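4-hydroxy-tetrahydrodipicolinate synthase (Aquifex aeolicus, PDB 2EHH) probably catalyses the condensation of pyruvate with (S)-aspartate-beta-semialdehyde to 4-hydroxy-tetrahydrodipicolinate, a step of lysine biosynthesis. Local coordinates at residues K253-M258 with E283-Y288; N207-R212 with W257-C262; H82-L87 with Y115-T120. One frame throughout, in Å; residues are numbered along the deposited sequence.

Contact 1: residues K253-M258 with E283-Y288; sequences KTACWM and EVLKKY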
loop_
_atom_site.group_PDB
_atom_site.type_symbol
_atom_site.label_atom_id
_atom_site.label_comp_id
_atom_site.label_asym_id
_atom_site.label_seq_id
_atom_site.Cartn_x
_atom_site.Cartn_y
_atom_site.Cartn_z
ATOM N N LYS A 253 -21.726 3.233 -17.880
ATOM C CA LYS A 253 -22.263 2.893 -19.192
ATOM C C LYS A 253 -23.569 2.130 -18.984
ATOM O O LYS A 253 -24.532 2.309 -19.733
ATOM C CB LYS A 253 -21.272 2.047 -19.999
ATOM C CG LYS A 253 -21.846 1.557 -21.329
ATOM C CD LYS A 253 -20.774 1.014 -22.276
ATOM C CE LYS A 253 -20.421 2.032 -23.363
ATOM N NZ LYS A 253 -19.558 1.433 -24.428
ATOM N N THR A 254 -23.607 1.288 -17.954
ATOM C CA THR A 254 -24.812 0.524 -17.654
ATOM C C THR A 254 -25.947 1.474 -17.260
ATOM O O THR A 254 -27.107 1.262 -17.626
ATOM C CB THR A 254 -24.576 -0.480 -16.506
ATOM O OG1 THR A 254 -23.542 -1.406 -16.876
ATOM C CG2 THR A 254 -25.857 -1.254 -16.208
ATOM N N ALA A 255 -25.610 2.524 -16.514
ATOM C CA ALA A 255 -26.611 3.498 -16.088
ATOM C C ALA A 255 -27.184 4.234 -17.297
ATOM O O ALA A 255 -28.396 4.450 -17.386
ATOM C CB ALA A 255 -25.995 4.497 -15.113
ATOM N N CYS A 256 -26.310 4.630 -18.215
ATOM C CA CYS A 256 -26.743 5.332 -19.420
ATOM C C CYS A 256 -27.651 4.421 -20.242
ATOM O O CYS A 256 -28.596 4.891 -20.877
ATOM C CB CYS A 256 -25.535 5.763 -20.258
ATOM S SG CYS A 256 -24.518 7.048 -19.479
ATOM N N TRP A 257 -27.362 3.122 -20.231
ATOM C CA TRP A 257 -28.185 2.162 -20.960
ATOM C C TRP A 257 -29.572 2.141 -20.334
ATOM O O TRP A 257 -30.578 2.127 -21.041
ATOM C CB TRP A 257 -27.577 0.760 -20.894
ATOM C CG TRP A 257 -28.560 -0.330 -21.216
ATOM C CD1 TRP A 257 -29.095 -0.628 -22.440
ATOM C CD2 TRP A 257 -29.141 -1.255 -20.289
ATOM N NE1 TRP A 257 -29.973 -1.686 -22.329
ATOM C CE2 TRP A 257 -30.018 -2.090 -21.020
ATOM C CE3 TRP A 257 -29.004 -1.462 -18.909
ATOM C CZ2 TRP A 257 -30.757 -3.118 -20.417
ATOM C CZ3 TRP A 257 -29.740 -2.484 -18.309
ATOM C CH2 TRP A 257 -30.603 -3.299 -19.065
ATOM N N MET A 258 -29.613 2.143 -19.005
ATOM C CA MET A 258 -30.875 2.133 -18.277
ATOM C C MET A 258 -31.699 3.375 -18.602
ATOM O O MET A 258 -32.930 3.334 -18.598
ATOM C CB MET A 258 -30.622 2.066 -16.771
ATOM C CG MET A 258 -29.978 0.770 -16.313
ATOM S SD MET A 258 -29.846 0.677 -14.522
ATOM C CE MET A 258 -29.282 -1.020 -14.329
ATOM N N GLU A 283 -31.509 0.299 -8.395
ATOM C CA GLU A 283 -32.182 0.791 -7.202
ATOM C C GLU A 283 -31.705 2.178 -6.804
ATOM O O GLU A 283 -32.499 3.003 -6.357
ATOM C CB GLU A 283 -32.004 -0.187 -6.036
ATOM C CG GLU A 283 -32.890 -1.416 -6.152
ATOM C CD GLU A 283 -34.317 -1.061 -6.550
ATOM O OE1 GLU A 283 -34.953 -0.249 -5.844
ATOM O OE2 GLU A 283 -34.801 -1.591 -7.573
ATOM N N VAL A 284 -30.415 2.449 -6.968
ATOM C CA VAL A 284 -29.906 3.771 -6.624
ATOM C C VAL A 284 -30.473 4.817 -7.585
ATOM O O VAL A 284 -30.946 5.876 -7.163
ATOM C CB VAL A 284 -28.360 3.818 -6.670
ATOM C CG1 VAL A 284 -27.874 5.249 -6.481
ATOM C CG2 VAL A 284 -27.784 2.933 -5.572
ATOM N N LEU A 285 -30.440 4.520 -8.880
ATOM C CA LEU A 285 -30.959 5.463 -9.865
ATOM C C LEU A 285 -32.426 5.791 -9.582
ATOM O O LEU A 285 -32.857 6.937 -9.734
ATOM C CB LEU A 285 -30.808 4.892 -11.273
ATOM C CG LEU A 285 -29.371 4.597 -11.714
ATOM C CD1 LEU A 285 -29.370 4.192 -13.180
ATOM C CD2 LEU A 285 -28.497 5.826 -11.515
ATOM N N LYS A 286 -33.180 4.784 -9.156
ATOM C CA LYS A 286 -34.594 4.960 -8.844
ATOM C C LYS A 286 -34.805 5.878 -7.644
ATOM O O LYS A 286 -35.763 6.652 -7.613
ATOM C CB LYS A 286 -35.247 3.598 -8.587
ATOM C CG LYS A 286 -35.434 2.776 -9.855
ATOM C CD LYS A 286 -35.785 1.325 -9.558
ATOM C CE LYS A 286 -37.059 1.199 -8.739
ATOM N NZ LYS A 286 -37.379 -0.231 -8.470
ATOM N N LYS A 287 -33.916 5.796 -6.659
ATOM C CA LYS A 287 -34.028 6.647 -5.481
ATOM C C LYS A 287 -33.851 8.103 -5.903
ATOM O O LYS A 287 -34.362 9.016 -5.257
ATOM C CB LYS A 287 -32.976 6.266 -4.431
ATOM C CG LYS A 287 -32.878 7.245 -3.260
ATOM C CD LYS A 287 -34.198 7.372 -2.490
ATOM C CE LYS A 287 -34.356 6.289 -1.428
ATOM N NZ LYS A 287 -33.338 6.429 -0.341
ATOM N N TYR A 288 -33.123 8.314 -6.995
ATOM C CA TYR A 288 -32.903 9.661 -7.507
ATOM C C TYR A 288 -34.028 10.034 -8.471
ATOM O O TYR A 288 -34.017 11.108 -9.077
ATOM C CB TYR A 288 -31.547 9.744 -8.212
ATOM C CG TYR A 288 -30.377 9.830 -7.258
ATOM C CD1 TYR A 288 -30.139 10.994 -6.525
ATOM C CD2 TYR A 288 -29.514 8.751 -7.076
ATOM C CE1 TYR A 288 -29.069 11.081 -5.634
ATOM C CE2 TYR A 288 -28.438 8.829 -6.186
ATOM C CZ TYR A 288 -28.222 9.997 -5.470
ATOM O OH TYR A 288 -27.162 10.081 -4.593
#

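Contact 2: residues N207-R212 with W257-C262; sequences NNVMPR and WMLGMC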
loop_
_atom_site.group_PDB
_atom_site.type_symbol
_atom_site.label_atom_id
_atom_site.label_comp_id
_atom_site.label_asym_id
_atom_site.label_seq_id
_atom_site.Cartn_x
_atom_site.Cartn_y
_atom_site.Cartn_z
ATOM N N ASN A 207 -21.327 12.931 -14.183
ATOM C CA ASN A 207 -21.865 13.905 -15.126
ATOM C C ASN A 207 -22.642 13.247 -16.261
ATOM O O ASN A 207 -23.535 13.855 -16.849
ATOM C CB ASN A 207 -20.725 14.719 -15.741
ATOM C CG ASN A 207 -20.710 16.131 -15.259
ATOM O OD1 ASN A 207 -21.707 16.618 -14.726
ATOM N ND2 ASN A 207 -19.592 16.814 -15.452
ATOM N N ASN A 208 -22.271 12.014 -16.584
ATOM C CA ASN A 208 -22.918 11.268 -17.656
ATOM C C ASN A 208 -24.409 11.051 -17.427
ATOM O O ASN A 208 -25.173 10.949 -18.387
ATOM C CB ASN A 208 -22.245 9.902 -17.826
ATOM C CG ASN A 208 -20.973 9.971 -18.640
ATOM O OD1 ASN A 208 -21.014 10.061 -19.867
ATOM N ND2 ASN A 208 -19.829 9.930 -17.961
ATOM N N VAL A 209 -24.826 10.986 -16.165
ATOM C CA VAL A 209 -26.228 10.735 -15.866
ATOM C C VAL A 209 -26.990 11.821 -15.117
ATOM O O VAL A 209 -28.212 11.882 -15.209
ATOM C CB VAL A 209 -26.388 9.395 -15.123
ATOM C CG1 VAL A 209 -25.836 8.269 -15.989
ATOM C CG2 VAL A 209 -25.668 9.439 -13.795
ATOM N N MET A 210 -26.286 12.662 -14.365
ATOM C CA MET A 210 -26.934 13.754 -13.646
ATOM C C MET A 210 -26.132 15.037 -13.849
ATOM O O MET A 210 -25.588 15.607 -12.906
ATOM C CB MET A 210 -27.068 13.423 -12.151
ATOM C CG MET A 210 -28.157 12.395 -11.855
ATOM S SD MET A 210 -28.458 12.107 -10.099
ATOM C CE MET A 210 -29.523 13.486 -9.687
ATOM N N PRO A 211 -26.059 15.512 -15.104
ATOM C CA PRO A 211 -25.341 16.721 -15.531
ATOM C C PRO A 211 -25.716 17.982 -14.758
ATOM O O PRO A 211 -24.848 18.740 -14.316
ATOM C CB PRO A 211 -25.724 16.857 -17.008
ATOM C CG PRO A 211 -26.087 15.473 -17.415
ATOM C CD PRO A 211 -26.827 14.943 -16.226
ATOM N N ARG A 212 -27.018 18.206 -14.617
ATOM C CA ARG A 212 -27.529 19.392 -13.937
ATOM C C ARG A 212 -27.085 19.484 -12.484
ATOM O O ARG A 212 -26.592 20.523 -12.042
ATOM C CB ARG A 212 -29.058 19.422 -14.014
ATOM C CG ARG A 212 -29.601 19.429 -15.437
ATOM C CD ARG A 212 -31.116 19.322 -15.453
ATOM N NE ARG A 212 -31.758 20.517 -14.914
ATOM C CZ ARG A 212 -32.070 21.594 -15.630
ATOM N NH1 ARG A 212 -31.803 21.635 -16.932
ATOM N NH2 ARG A 212 -32.655 22.632 -15.044
ATOM N N TRP A 257 -27.362 3.122 -20.231
ATOM C CA TRP A 257 -28.185 2.162 -20.960
ATOM C C TRP A 257 -29.572 2.141 -20.334
ATOM O O TRP A 257 -30.578 2.127 -21.041
ATOM C CB TRP A 257 -27.577 0.760 -20.894
ATOM C CG TRP A 257 -28.560 -0.330 -21.216
ATOM C CD1 TRP A 257 -29.095 -0.628 -22.440
ATOM C CD2 TRP A 257 -29.141 -1.255 -20.289
ATOM N NE1 TRP A 257 -29.973 -1.686 -22.329
ATOM C CE2 TRP A 257 -30.018 -2.090 -21.020
ATOM C CE3 TRP A 257 -29.004 -1.462 -18.909
ATOM C CZ2 TRP A 257 -30.757 -3.118 -20.417
ATOM C CZ3 TRP A 257 -29.740 -2.484 -18.309
ATOM C CH2 TRP A 257 -30.603 -3.299 -19.065
ATOM N N MET A 258 -29.613 2.143 -19.005
ATOM C CA MET A 258 -30.875 2.133 -18.277
ATOM C C MET A 258 -31.699 3.375 -18.602
ATOM O O MET A 258 -32.930 3.334 -18.598
ATOM C CB MET A 258 -30.622 2.066 -16.771
ATOM C CG MET A 258 -29.978 0.770 -16.313
ATOM S SD MET A 258 -29.846 0.677 -14.522
ATOM C CE MET A 258 -29.282 -1.020 -14.329
ATOM N N LEU A 259 -31.016 4.480 -18.873
ATOM C CA LEU A 259 -31.688 5.724 -19.218
ATOM C C LEU A 259 -31.969 5.795 -20.713
ATOM O O LEU A 259 -32.434 6.816 -21.214
ATOM C CB LEU A 259 -30.840 6.922 -18.793
ATOM C CG LEU A 259 -30.955 7.303 -17.316
ATOM C CD1 LEU A 259 -29.583 7.294 -16.669
ATOM C CD2 LEU A 259 -31.599 8.678 -17.204
ATOM N N GLY A 260 -31.672 4.706 -21.416
ATOM C CA GLY A 260 -31.907 4.641 -22.850
ATOM C C GLY A 260 -31.006 5.519 -23.699
ATOM O O GLY A 260 -31.380 5.910 -24.806
ATOM N N MET A 261 -29.807 5.806 -23.204
ATOM C CA MET A 261 -28.872 6.665 -23.924
ATOM C C MET A 261 -27.867 5.906 -24.779
ATOM O O MET A 261 -27.136 6.503 -25.569
ATOM C CB MET A 261 -28.132 7.551 -22.924
ATOM C CG MET A 261 -29.063 8.177 -21.905
ATOM S SD MET A 261 -28.198 9.218 -20.741
ATOM C CE MET A 261 -28.247 10.748 -21.640
ATOM N N CYS A 262 -27.826 4.591 -24.620
ATOM C CA CYS A 262 -26.903 3.776 -25.394
ATOM C C CYS A 262 -27.236 2.308 -25.245
ATOM O O CYS A 262 -28.056 1.924 -24.410
ATOM C CB CYS A 262 -25.463 4.007 -24.932
ATOM S SG CYS A 262 -25.122 3.416 -23.248
#

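Contact 3: residues H82-L87 with Y115-T120; sequences HEAVHL and YEHFKT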
loop_
_atom_site.group_PDB
_atom_site.type_symbol
_atom_site.label_atom_id
_atom_site.label_comp_id
_atom_site.label_asym_id
_atom_site.label_seq_id
_atom_site.Cartn_x
_atom_site.Cartn_y
_atom_site.Cartn_z
ATOM N N HIS A 82 5.724 8.780 -29.408
ATOM C CA HIS A 82 5.504 9.023 -30.838
ATOM C C HIS A 82 4.018 8.995 -31.171
ATOM O O HIS A 82 3.493 9.885 -31.840
ATOM C CB HIS A 82 6.225 7.966 -31.678
ATOM C CG HIS A 82 6.263 8.281 -33.144
ATOM N ND1 HIS A 82 7.097 9.240 -33.677
ATOM C CD2 HIS A 82 5.564 7.769 -34.185
ATOM C CE1 HIS A 82 6.911 9.306 -34.985
ATOM N NE2 HIS A 82 5.986 8.423 -35.318
ATOM N N GLU A 83 3.348 7.953 -30.697
ATOM C CA GLU A 83 1.922 7.776 -30.921
ATOM C C GLU A 83 1.101 8.914 -30.309
ATOM O O GLU A 83 0.173 9.430 -30.937
ATOM C CB GLU A 83 1.495 6.429 -30.334
ATOM C CG GLU A 83 0.002 6.242 -30.147
ATOM C CD GLU A 83 -0.333 4.883 -29.554
ATOM O OE1 GLU A 83 -0.413 3.893 -30.315
ATOM O OE2 GLU A 83 -0.500 4.802 -28.318
ATOM N N ALA A 84 1.441 9.306 -29.084
ATOM C CA ALA A 84 0.722 10.386 -28.416
ATOM C C ALA A 84 0.883 11.697 -29.191
ATOM O O ALA A 84 -0.039 12.513 -29.236
ATOM C CB ALA A 84 1.232 10.556 -26.979
ATOM N N VAL A 85 2.054 11.908 -29.785
ATOM C CA VAL A 85 2.281 13.125 -30.555
ATOM C C VAL A 85 1.350 13.144 -31.765
ATOM O O VAL A 85 0.663 14.137 -32.017
ATOM C CB VAL A 85 3.738 13.229 -31.055
ATOM C CG1 VAL A 85 3.870 14.381 -32.046
ATOM C CG2 VAL A 85 4.676 13.457 -29.879
ATOM N N HIS A 86 1.324 12.044 -32.510
ATOM C CA HIS A 86 0.474 11.963 -33.691
ATOM C C HIS A 86 -1.003 12.176 -33.392
ATOM O O HIS A 86 -1.672 12.943 -34.079
ATOM C CB HIS A 86 0.668 10.622 -34.406
ATOM C CG HIS A 86 1.892 10.573 -35.268
ATOM N ND1 HIS A 86 2.057 9.645 -36.276
ATOM C CD2 HIS A 86 3.011 11.337 -35.278
ATOM C CE1 HIS A 86 3.221 9.842 -36.870
ATOM N NE2 HIS A 86 3.820 10.864 -36.281
ATOM N N LEU A 87 -1.514 11.510 -32.364
ATOM C CA LEU A 87 -2.921 11.651 -32.014
ATOM C C LEU A 87 -3.232 13.059 -31.514
ATOM O O LEU A 87 -4.301 13.600 -31.782
ATOM C CB LEU A 87 -3.311 10.617 -30.952
ATOM C CG LEU A 87 -4.808 10.477 -30.672
ATOM C CD1 LEU A 87 -5.569 10.283 -31.979
ATOM C CD2 LEU A 87 -5.044 9.298 -29.738
ATOM N N TYR A 115 8.912 13.690 -18.071
ATOM C CA TYR A 115 9.179 15.060 -18.507
ATOM C C TYR A 115 9.328 15.100 -20.027
ATOM O O TYR A 115 8.653 15.873 -20.712
ATOM C CB TYR A 115 10.465 15.581 -17.854
ATOM C CG TYR A 115 10.984 16.870 -18.453
ATOM C CD1 TYR A 115 10.318 18.081 -18.255
ATOM C CD2 TYR A 115 12.144 16.877 -19.225
ATOM C CE1 TYR A 115 10.801 19.269 -18.812
ATOM C CE2 TYR A 115 12.636 18.056 -19.785
ATOM C CZ TYR A 115 11.963 19.247 -19.574
ATOM O OH TYR A 115 12.465 20.413 -20.111
ATOM N N GLU A 116 10.207 14.260 -20.559
ATOM C CA GLU A 116 10.421 14.242 -22.006
ATOM C C GLU A 116 9.165 13.859 -22.783
ATOM O O GLU A 116 8.948 14.341 -23.893
ATOM C CB GLU A 116 11.583 13.309 -22.361
ATOM C CG GLU A 116 12.908 13.791 -21.793
ATOM C CD GLU A 116 14.105 13.057 -22.358
ATOM O OE1 GLU A 116 15.209 13.206 -21.790
ATOM O OE2 GLU A 116 13.947 12.340 -23.371
ATOM N N HIS A 117 8.330 13.007 -22.194
ATOM C CA HIS A 117 7.088 12.587 -22.840
ATOM C C HIS A 117 6.171 13.789 -23.069
ATOM O O HIS A 117 5.815 14.119 -24.204
ATOM C CB HIS A 117 6.369 11.556 -21.961
ATOM C CG HIS A 117 5.042 11.112 -22.496
ATOM N ND1 HIS A 117 4.916 10.260 -23.576
ATOM C CD2 HIS A 117 3.780 11.383 -22.086
ATOM C CE1 HIS A 117 3.636 10.024 -23.801
ATOM N NE2 HIS A 117 2.924 10.696 -22.910
ATOM N N PHE A 118 5.796 14.446 -21.980
ATOM C CA PHE A 118 4.907 15.592 -22.054
ATOM C C PHE A 118 5.531 16.777 -22.774
ATOM O O PHE A 118 4.843 17.503 -23.492
ATOM C CB PHE A 118 4.461 15.992 -20.647
ATOM C CG PHE A 118 3.456 15.047 -20.047
ATOM C CD1 PHE A 118 2.117 15.105 -20.425
ATOM C CD2 PHE A 118 3.853 14.075 -19.135
ATOM C CE1 PHE A 118 1.183 14.203 -19.906
ATOM C CE2 PHE A 118 2.929 13.169 -18.607
ATOM C CZ PHE A 118 1.591 13.234 -18.995
ATOM N N LYS A 119 6.830 16.967 -22.589
ATOM C CA LYS A 119 7.529 18.067 -23.242
ATOM C C LYS A 119 7.479 17.856 -24.756
ATOM O O LYS A 119 7.150 18.771 -25.513
ATOM C CB LYS A 119 8.982 18.119 -22.771
ATOM C CG LYS A 119 9.757 19.341 -23.239
ATOM C CD LYS A 119 11.229 19.217 -22.867
ATOM C CE LYS A 119 11.962 20.546 -22.995
ATOM N NZ LYS A 119 11.884 21.116 -24.368
ATOM N N THR A 120 7.797 16.641 -25.187
ATOM C CA THR A 120 7.791 16.309 -26.609
ATOM C C THR A 120 6.436 16.583 -27.249
ATOM O O THR A 120 6.353 17.236 -28.293
ATOM C CB THR A 120 8.191 14.832 -26.828
ATOM O OG1 THR A 120 9.533 14.642 -26.366
ATOM C CG2 THR A 120 8.115 14.456 -28.312
#

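Contact 1: residues K253-M258 with E283-Y288
L285 reaches from helix 275-287 to A255 and M258 on helix 250-258, and one of its methyls makes both contacts. From CB the chain turns to put CG beside the backbone N, opposite the carbonyl carbon (chi1 -61°); CD1 then continues the extended line away from the helix (chi2 -174°) and ends against both partners. M258 SD lies 3.8 Å from L285 CD1, and A255 CB lies 3.9 Å from the same L285 CD1. The two approach the methyl from directions nearly at right angles to each other. M258 is extended beyond CG, its chain crosses the L285 side chain at about a right angle, and it is the sulfur, not the terminal CE, that meets the leucine. A255, with only CB, lets the backbones come to 7.8 Å between its own CA and L285 CA. The contact is wholly apolar and buried. Polar ends lie off to its sides: K286 NZ forms a salt bridge with E283 OE2 at 3.0 Å, using the syn lone pair of that oxygen, while K253 NZ is bound by E46. L285 also touches L239 of helix 226-242, and T254 packs on E278 and L281. Such apolar packing joins the helices of the C-terminal helical region that follows the TIM barrel in DapA-family enzymes.

Contact 2: residues N207-R212 with W257-C262
V209 and L259 meet where the loop after the last strand of the TIM barrel passes the C-terminal end of helix 250-258, which closes in a Schellman motif. The apolar part rests on one methyl of the leucine: L259 CD1 is 3.9 Å from V209 CG1 and 4.1 Å from V209 CB. The two side chains cross at about a right angle, and V209 presents CG1 because that branch stands beside its backbone N, opposite the carbonyl carbon (chi1 -59°). The second approach is looser and involves sulfur: M261 SD lies 4.2 Å from the backbone N208 O, and the same methionine packs on L26 and F29 of helix 20-31. Among the polar groups, the amide of N208 turns elsewhere, its ND2 hydrogen-bonded to A8 O and V205 O. The bond to A8 ties the loop to strand 4-8, while V205 is a near neighbour in the chain; the N208 side chain is about 4 Å from that of T44, a predicted pyruvate-binding residue. On the other segment, G260 follows the end of helix 250-258 with positive phi (69°), and its backbone N bonds to W257 O at 2.8 Å, an oxygen that also accepts from N294 ND2.

Contact 3: residues H82-L87 with Y115-T120
H117 brings CE1 of its imidazole obliquely against the methyl of A84, with 4.0 Å between H117 CE1 and A84 CB. The ring gets there because CG stands opposite the backbone N (chi1 177°), so the end of the side chain comes nearer to helix 81-93 than its root does. Its rotation is probably steadied by two further contacts: ND1 is hydrogen-bonded to T81 OG1, in the first turn of that helix, and H117 CD2 sits 3.9 Å above the plane of the F118 ring, over its centre. One turn along helix 111-124, and at the next residue of helix 81-93, the second point of contact is made by methyls: V85 CG2 and T120 CG2 lie 3.9 Å apart, and the two side chains cross at about a right angle. T120 keeps its hydroxyl within its own helix, T120 OG1 donating to E116 O at 2.6 Å, and its methyl faces the valine. That carbonyl is gripped twice, for T120 N also donates to E116 O, at 2.9 Å and from the opposite face of the carbonyl plane; the hydroxyl bond is tilted 26° from that plane. Helices 81-93 and 111-124 are successive outer helices of the TIM barrel, following strands 71-75 and 98-102. V121 continues the seam against A84 and V85, H117 and F118 reach inward to V101 of strand 98-102, L268 of the second subunit packs on E116 and T120, and P269 of the same subunit on H117.

In the fold
Contacts 1 and 2 form one continuous patch around helix 250-258: their centres are 8 Å apart, they share W257 and M258, and V209 CG1 lies 3.9 Å from A255 CB. Beyond the helix, M261 N probably bonds to C256 O at 2.8 Å, joining the exit to the last turn. Contact 3 stands on the opposite side of the chain's centre, its centre 38 Å from that of contact 1 and 33 Å from that of contact 2. Contact 2 comes closest to the predicted pyruvate site: between side chains, N208 is about 4 Å from T44, A255 of contact 1 about 10 Å, and H117 of contact 3 about 10 Å from the predicted catalytic Y132.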